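Local coordinates for protein amine Dehydrogenase (Pseudomonas putida, PDB 1JMX) that probably forms the beta-propeller subunit of a bacterial quinohemoprotein amine dehydrogenase, which oxidises primary amines and passes the electrons to heme, at residues L293-Y298 with G312-D317; T259-P264 with Y298-D303. One frame throughout, in Å; residues are numbered along the deposited sequence.

How the interactions relate
The two contacts illustrate how a beta-propeller joins neighbouring blades, and they share Tyr298, where an inter-blade loop becomes strand 299-302. Interaction 1 lies about 17 Å, centre to centre, from the middle of the chain, where that loop meets a turn of the blade it enters; interaction 2 lies deeper, at about 11 Å, and sets strand 299-302 beside the first strand of the preceding blade. Both are buried, interaction 1 partly beneath another protein chain. Their chemistry differs accordingly: a carboxylate, a histidine and a tyrosine dominate the loop, whereas apolar side chains and one threonine hydroxyl fill the space between the strands.

Interaction 1: residues L293-Y298 with G312-D317; sequences LDHTYY and GGTFND
In the loop that links two propeller blades, His295 and Tyr297 converge on Asp317, at the end of a turn in the second blade. The Asp317 carboxylate uses both oxygens, each on its syn side: OD1 accepts from His295 NE2 at 3.1 Å, with the N-H fairly straight at 156°, and OD2 takes Tyr297 OH at 2.7 Å. Both rings stand almost perpendicular to the carboxylate plane. Asp317 reaches them because its CG is tucked between backbone N and carbonyl carbon (chi1 71°).

The imidazole is sandwiched: Phe315 points its edge at one face, ring centroids 4.8 Å apart, and Tyr297 CE1 lies over the other. His295 ND1 donates to Thr296 O at 2.8 Å, and the two bonds, from NE2 and ND1, fix the rotation of the imidazole. Thr314 OG1 sits 3.8 Å above the centre of the Tyr298 ring. Tyr298 N bonds Gly312 O at 3.2 Å, starting the pairing with strand 309-312.

Tyr297 also rests on Leu311, Ala319 and, in the preceding blade, Val273, while another protein chain packs on His295, Tyr298 and Phe315, so the loop is wedged between two blades and a partner subunit.

Interaction 2: residues T259-P264 with Y298-D303; sequences TGLRSP and YCVAFD
Strands 259-262 and 299-302 pack one against the other in nearly the same direction, 19° apart and 5.9 Å at closest approach, with side chains rather than backbone-to-backbone hydrogen bonds joining them. Thr259 supplies the polar link. Thr259 OG1 gives its proton to Tyr298 O at 2.8 Å, meeting that oxygen in the carbonyl plane on a lone pair, and accepts from Val300 N at 3.0 Å. One hydroxyl thus bridges the backbone on both sides of Cys299, and it can do so because it is held between its own backbone N and carbonyl carbon (chi1 63°). A valine in its place would probably leave Tyr298 O and Val300 N without this shared partner, so that the start of strand 299-302 lost its polar tie to the neighbouring strand.

Further along, the contact turns apolar. Val300 and Leu261 lie alongside one another, pointing opposite ways, CG2 of Val300 lying 3.8 Å from CG of Leu261. Phe302 then reaches across to the end of the other strand. Ser263 CA and Pro264 CD both lie over one face of the Phe302 ring, each 4.0 Å from the centroid in a CH-pi contact, while Leu261 O is met at the ring edge and Leu261 CB lies near CD1. Tyr271, in the strand paired with 257-262, adds an edge-to-face partner to Phe302.

Strand 299-302 pairs within its own sheet with 309-312, and a classic beta bulge sets Tyr298 and Cys299 together opposite Gly312. Strands 257-262 and 299-302 each begin a four-stranded antiparallel sheet; their near-parallel packing, face to face through side chains, is characteristic of the inner strands of adjacent blades in a beta-propeller.

Interaction 1: residues L293-Y298 with G312-D317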
loop_
_atom_site.group_PDB
_atom_site.type_symbol
_atom_site.label_atom_id
_atom_site.label_comp_id
_atom_site.label_asym_id
_atom_site.label_seq_id
_atom_site.Cartn_x
_atom_site.Cartn_y
_atom_site.Cartn_z
ATOM N N LEU B 293 -6.068 -25.737 -3.029
ATOM C CA LEU B 293 -7.399 -25.192 -2.779
ATOM C C LEU B 293 -7.989 -24.481 -3.990
ATOM O O LEU B 293 -7.277 -24.121 -4.923
ATOM C CB LEU B 293 -7.327 -24.218 -1.601
ATOM C CG LEU B 293 -6.646 -24.748 -0.340
ATOM C CD1 LEU B 293 -6.418 -23.637 0.642
ATOM C CD2 LEU B 293 -7.497 -25.835 0.271
ATOM N N ASP B 294 -9.304 -24.283 -3.961
ATOM C CA ASP B 294 -10.007 -23.592 -5.038
ATOM C C ASP B 294 -9.693 -22.098 -4.969
ATOM O O ASP B 294 -9.857 -21.375 -5.947
ATOM C CB ASP B 294 -11.515 -23.817 -4.921
ATOM C CG ASP B 294 -11.932 -25.253 -5.239
ATOM O OD1 ASP B 294 -11.066 -26.139 -5.439
ATOM O OD2 ASP B 294 -13.154 -25.497 -5.284
ATOM N N HIS B 295 -9.277 -21.651 -3.786
ATOM C CA HIS B 295 -8.897 -20.267 -3.527
ATOM C C HIS B 295 -8.341 -20.187 -2.109
ATOM O O HIS B 295 -8.312 -21.191 -1.393
ATOM C CB HIS B 295 -10.078 -19.293 -3.727
ATOM C CG HIS B 295 -11.262 -19.564 -2.847
ATOM N ND1 HIS B 295 -11.322 -19.158 -1.531
ATOM C CD2 HIS B 295 -12.443 -20.175 -3.102
ATOM C CE1 HIS B 295 -12.486 -19.502 -1.016
ATOM N NE2 HIS B 295 -13.185 -20.122 -1.948
ATOM N N THR B 296 -7.857 -19.012 -1.722
ATOM C CA THR B 296 -7.307 -18.827 -0.385
ATOM C C THR B 296 -8.390 -18.991 0.669
ATOM O O THR B 296 -9.528 -18.566 0.471
ATOM C CB THR B 296 -6.679 -17.427 -0.225
ATOM O OG1 THR B 296 -5.609 -17.288 -1.152
ATOM C CG2 THR B 296 -6.127 -17.223 1.168
ATOM N N TYR B 297 -8.042 -19.688 1.744
ATOM C CA TYR B 297 -8.934 -19.887 2.881
ATOM C C TYR B 297 -8.122 -19.447 4.098
ATOM O O TYR B 297 -6.903 -19.614 4.123
ATOM C CB TYR B 297 -9.354 -21.353 3.018
ATOM C CG TYR B 297 -10.401 -21.810 2.022
ATOM C CD1 TYR B 297 -10.033 -22.476 0.855
ATOM C CD2 TYR B 297 -11.761 -21.593 2.256
ATOM C CE1 TYR B 297 -10.987 -22.914 -0.058
ATOM C CE2 TYR B 297 -12.725 -22.030 1.352
ATOM C CZ TYR B 297 -12.329 -22.687 0.193
ATOM O OH TYR B 297 -13.269 -23.087 -0.733
ATOM N N TYR B 298 -8.779 -18.844 5.081
ATOM C CA TYR B 298 -8.084 -18.359 6.274
ATOM C C TYR B 298 -8.096 -19.280 7.482
ATOM O O TYR B 298 -7.067 -19.526 8.109
ATOM C CB TYR B 298 -8.727 -17.071 6.785
ATOM C CG TYR B 298 -8.552 -15.816 5.976
ATOM C CD1 TYR B 298 -7.445 -15.619 5.146
ATOM C CD2 TYR B 298 -9.470 -14.774 6.108
ATOM C CE1 TYR B 298 -7.260 -14.398 4.476
ATOM C CE2 TYR B 298 -9.297 -13.573 5.456
ATOM C CZ TYR B 298 -8.198 -13.380 4.644
ATOM O OH TYR B 298 -8.048 -12.163 4.027
ATOM N N GLY B 312 -12.946 -22.060 6.284
ATOM C CA GLY B 312 -13.776 -20.875 6.185
ATOM C C GLY B 312 -13.002 -19.592 6.006
ATOM O O GLY B 312 -11.799 -19.613 5.783
ATOM N N GLY B 313 -13.693 -18.467 6.169
ATOM C CA GLY B 313 -13.080 -17.165 5.979
ATOM C C GLY B 313 -13.025 -16.881 4.490
ATOM O O GLY B 313 -13.454 -17.716 3.692
ATOM N N THR B 314 -12.566 -15.694 4.106
ATOM C CA THR B 314 -12.436 -15.350 2.687
ATOM C C THR B 314 -13.770 -15.048 1.957
ATOM O O THR B 314 -14.406 -14.034 2.249
ATOM C CB THR B 314 -11.538 -16.429 1.982
ATOM O OG1 THR B 314 -10.167 -16.197 2.335
ATOM C CG2 THR B 314 -11.670 -16.422 0.486
ATOM N N PHE B 315 -14.210 -15.932 1.060
ATOM C CA PHE B 315 -15.431 -15.734 0.299
ATOM C C PHE B 315 -16.628 -16.283 1.061
ATOM O O PHE B 315 -16.576 -16.406 2.278
ATOM C CB PHE B 315 -15.324 -16.395 -1.082
ATOM C CG PHE B 315 -14.350 -15.724 -2.015
ATOM C CD1 PHE B 315 -13.547 -16.482 -2.859
ATOM C CD2 PHE B 315 -14.243 -14.341 -2.066
ATOM C CE1 PHE B 315 -12.654 -15.872 -3.738
ATOM C CE2 PHE B 315 -13.353 -13.727 -2.944
ATOM C CZ PHE B 315 -12.561 -14.496 -3.776
ATOM N N ASN B 316 -17.687 -16.651 0.342
ATOM C CA ASN B 316 -18.902 -17.157 0.969
ATOM C C ASN B 316 -19.106 -18.668 0.982
ATOM O O ASN B 316 -20.238 -19.121 1.131
ATOM C CB ASN B 316 -20.137 -16.484 0.360
ATOM C CG ASN B 316 -20.319 -16.818 -1.094
ATOM O OD1 ASN B 316 -19.452 -17.424 -1.713
ATOM N ND2 ASN B 316 -21.451 -16.423 -1.653
ATOM N N ASP B 317 -18.040 -19.451 0.827
ATOM C CA ASP B 317 -18.195 -20.902 0.857
ATOM C C ASP B 317 -17.269 -21.638 1.822
ATOM O O ASP B 317 -16.119 -21.242 2.032
ATOM C CB ASP B 317 -18.064 -21.510 -0.556
ATOM C CG ASP B 317 -16.638 -21.465 -1.097
ATOM O OD1 ASP B 317 -16.233 -20.412 -1.619
ATOM O OD2 ASP B 317 -15.924 -22.483 -1.013
#

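Interaction 2: residues T259-P264 with Y298-D303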
loop_
_atom_site.group_PDB
_atom_site.type_symbol
_atom_site.label_atom_id
_atom_site.label_comp_id
_atom_site.label_asym_id
_atom_site.label_seq_id
_atom_site.Cartn_x
_atom_site.Cartn_y
_atom_site.Cartn_z
ATOM N N THR B 259 -4.045 -20.037 9.954
ATOM C CA THR B 259 -4.546 -20.789 11.095
ATOM C C THR B 259 -4.076 -22.238 11.010
ATOM O O THR B 259 -3.735 -22.744 9.932
ATOM C CB THR B 259 -6.079 -20.794 11.181
ATOM O OG1 THR B 259 -6.618 -21.449 10.033
ATOM C CG2 THR B 259 -6.626 -19.390 11.268
ATOM N N GLY B 260 -4.055 -22.890 12.168
ATOM C CA GLY B 260 -3.642 -24.272 12.242
ATOM C C GLY B 260 -4.244 -24.912 13.465
ATOM O O GLY B 260 -4.304 -24.288 14.516
ATOM N N LEU B 261 -4.743 -26.134 13.313
ATOM C CA LEU B 261 -5.336 -26.880 14.421
ATOM C C LEU B 261 -4.866 -28.318 14.462
ATOM O O LEU B 261 -4.580 -28.939 13.434
ATOM C CB LEU B 261 -6.869 -26.910 14.341
ATOM C CG LEU B 261 -7.720 -25.738 14.824
ATOM C CD1 LEU B 261 -9.182 -26.107 14.670
ATOM C CD2 LEU B 261 -7.394 -25.385 16.276
ATOM N N ARG B 262 -4.806 -28.840 15.676
ATOM C CA ARG B 262 -4.447 -30.221 15.875
ATOM C C ARG B 262 -5.728 -31.017 15.816
ATOM O O ARG B 262 -6.779 -30.572 16.296
ATOM C CB ARG B 262 -3.755 -30.429 17.207
ATOM C CG ARG B 262 -2.326 -30.035 17.151
ATOM C CD ARG B 262 -1.564 -30.822 18.138
ATOM N NE ARG B 262 -1.646 -30.249 19.465
ATOM C CZ ARG B 262 -1.101 -30.810 20.540
ATOM N NH1 ARG B 262 -0.460 -31.974 20.437
ATOM N NH2 ARG B 262 -1.096 -30.149 21.697
ATOM N N SER B 263 -5.643 -32.167 15.158
ATOM C CA SER B 263 -6.780 -33.049 15.001
ATOM C C SER B 263 -7.136 -33.640 16.344
ATOM O O SER B 263 -6.249 -34.039 17.104
ATOM C CB SER B 263 -6.433 -34.175 14.029
ATOM O OG SER B 263 -7.500 -35.092 13.906
ATOM N N PRO B 264 -8.428 -33.593 16.707
ATOM C CA PRO B 264 -8.882 -34.154 17.985
ATOM C C PRO B 264 -8.840 -35.700 17.915
ATOM O O PRO B 264 -8.847 -36.395 18.939
ATOM C CB PRO B 264 -10.310 -33.614 18.096
ATOM C CG PRO B 264 -10.737 -33.454 16.675
ATOM C CD PRO B 264 -9.516 -32.862 16.033
ATOM N N TYR B 298 -8.779 -18.844 5.081
ATOM C CA TYR B 298 -8.084 -18.359 6.274
ATOM C C TYR B 298 -8.096 -19.280 7.482
ATOM O O TYR B 298 -7.067 -19.526 8.109
ATOM C CB TYR B 298 -8.727 -17.071 6.785
ATOM C CG TYR B 298 -8.552 -15.816 5.976
ATOM C CD1 TYR B 298 -7.445 -15.619 5.146
ATOM C CD2 TYR B 298 -9.470 -14.774 6.108
ATOM C CE1 TYR B 298 -7.260 -14.398 4.476
ATOM C CE2 TYR B 298 -9.297 -13.573 5.456
ATOM C CZ TYR B 298 -8.198 -13.380 4.644
ATOM O OH TYR B 298 -8.048 -12.163 4.027
ATOM N N CYS B 299 -9.293 -19.750 7.811
ATOM C CA CYS B 299 -9.519 -20.514 9.020
ATOM C C CYS B 299 -9.971 -21.972 8.964
ATOM O O CYS B 299 -10.984 -22.298 8.350
ATOM C CB CYS B 299 -10.511 -19.704 9.854
ATOM S SG CYS B 299 -10.607 -20.118 11.569
ATOM N N VAL B 300 -9.241 -22.830 9.674
ATOM C CA VAL B 300 -9.589 -24.245 9.756
ATOM C C VAL B 300 -10.554 -24.455 10.920
ATOM O O VAL B 300 -10.582 -23.670 11.869
ATOM C CB VAL B 300 -8.356 -25.186 9.989
ATOM C CG1 VAL B 300 -7.512 -25.299 8.736
ATOM C CG2 VAL B 300 -7.517 -24.717 11.162
ATOM N N ALA B 301 -11.365 -25.501 10.813
ATOM C CA ALA B 301 -12.315 -25.882 11.853
ATOM C C ALA B 301 -12.513 -27.396 11.768
ATOM O O ALA B 301 -12.702 -27.939 10.692
ATOM C CB ALA B 301 -13.648 -25.151 11.676
ATOM N N PHE B 302 -12.365 -28.070 12.899
ATOM C CA PHE B 302 -12.549 -29.516 12.993
ATOM C C PHE B 302 -13.867 -29.802 13.712
ATOM O O PHE B 302 -14.240 -29.077 14.639
ATOM C CB PHE B 302 -11.435 -30.132 13.848
ATOM C CG PHE B 302 -10.268 -30.662 13.068
ATOM C CD1 PHE B 302 -9.016 -30.063 13.176
ATOM C CD2 PHE B 302 -10.402 -31.800 12.274
ATOM C CE1 PHE B 302 -7.917 -30.592 12.517
ATOM C CE2 PHE B 302 -9.309 -32.334 11.611
ATOM C CZ PHE B 302 -8.062 -31.729 11.736
ATOM N N ASP B 303 -14.592 -30.830 13.281
ATOM C CA ASP B 303 -15.801 -31.179 14.005
ATOM C C ASP B 303 -15.335 -31.939 15.265
ATOM O O ASP B 303 -14.134 -32.169 15.440
ATOM C CB ASP B 303 -16.820 -31.955 13.142
ATOM C CG ASP B 303 -16.338 -33.332 12.694
ATOM O OD1 ASP B 303 -17.129 -34.014 12.016
ATOM O OD2 ASP B 303 -15.207 -33.750 13.000
#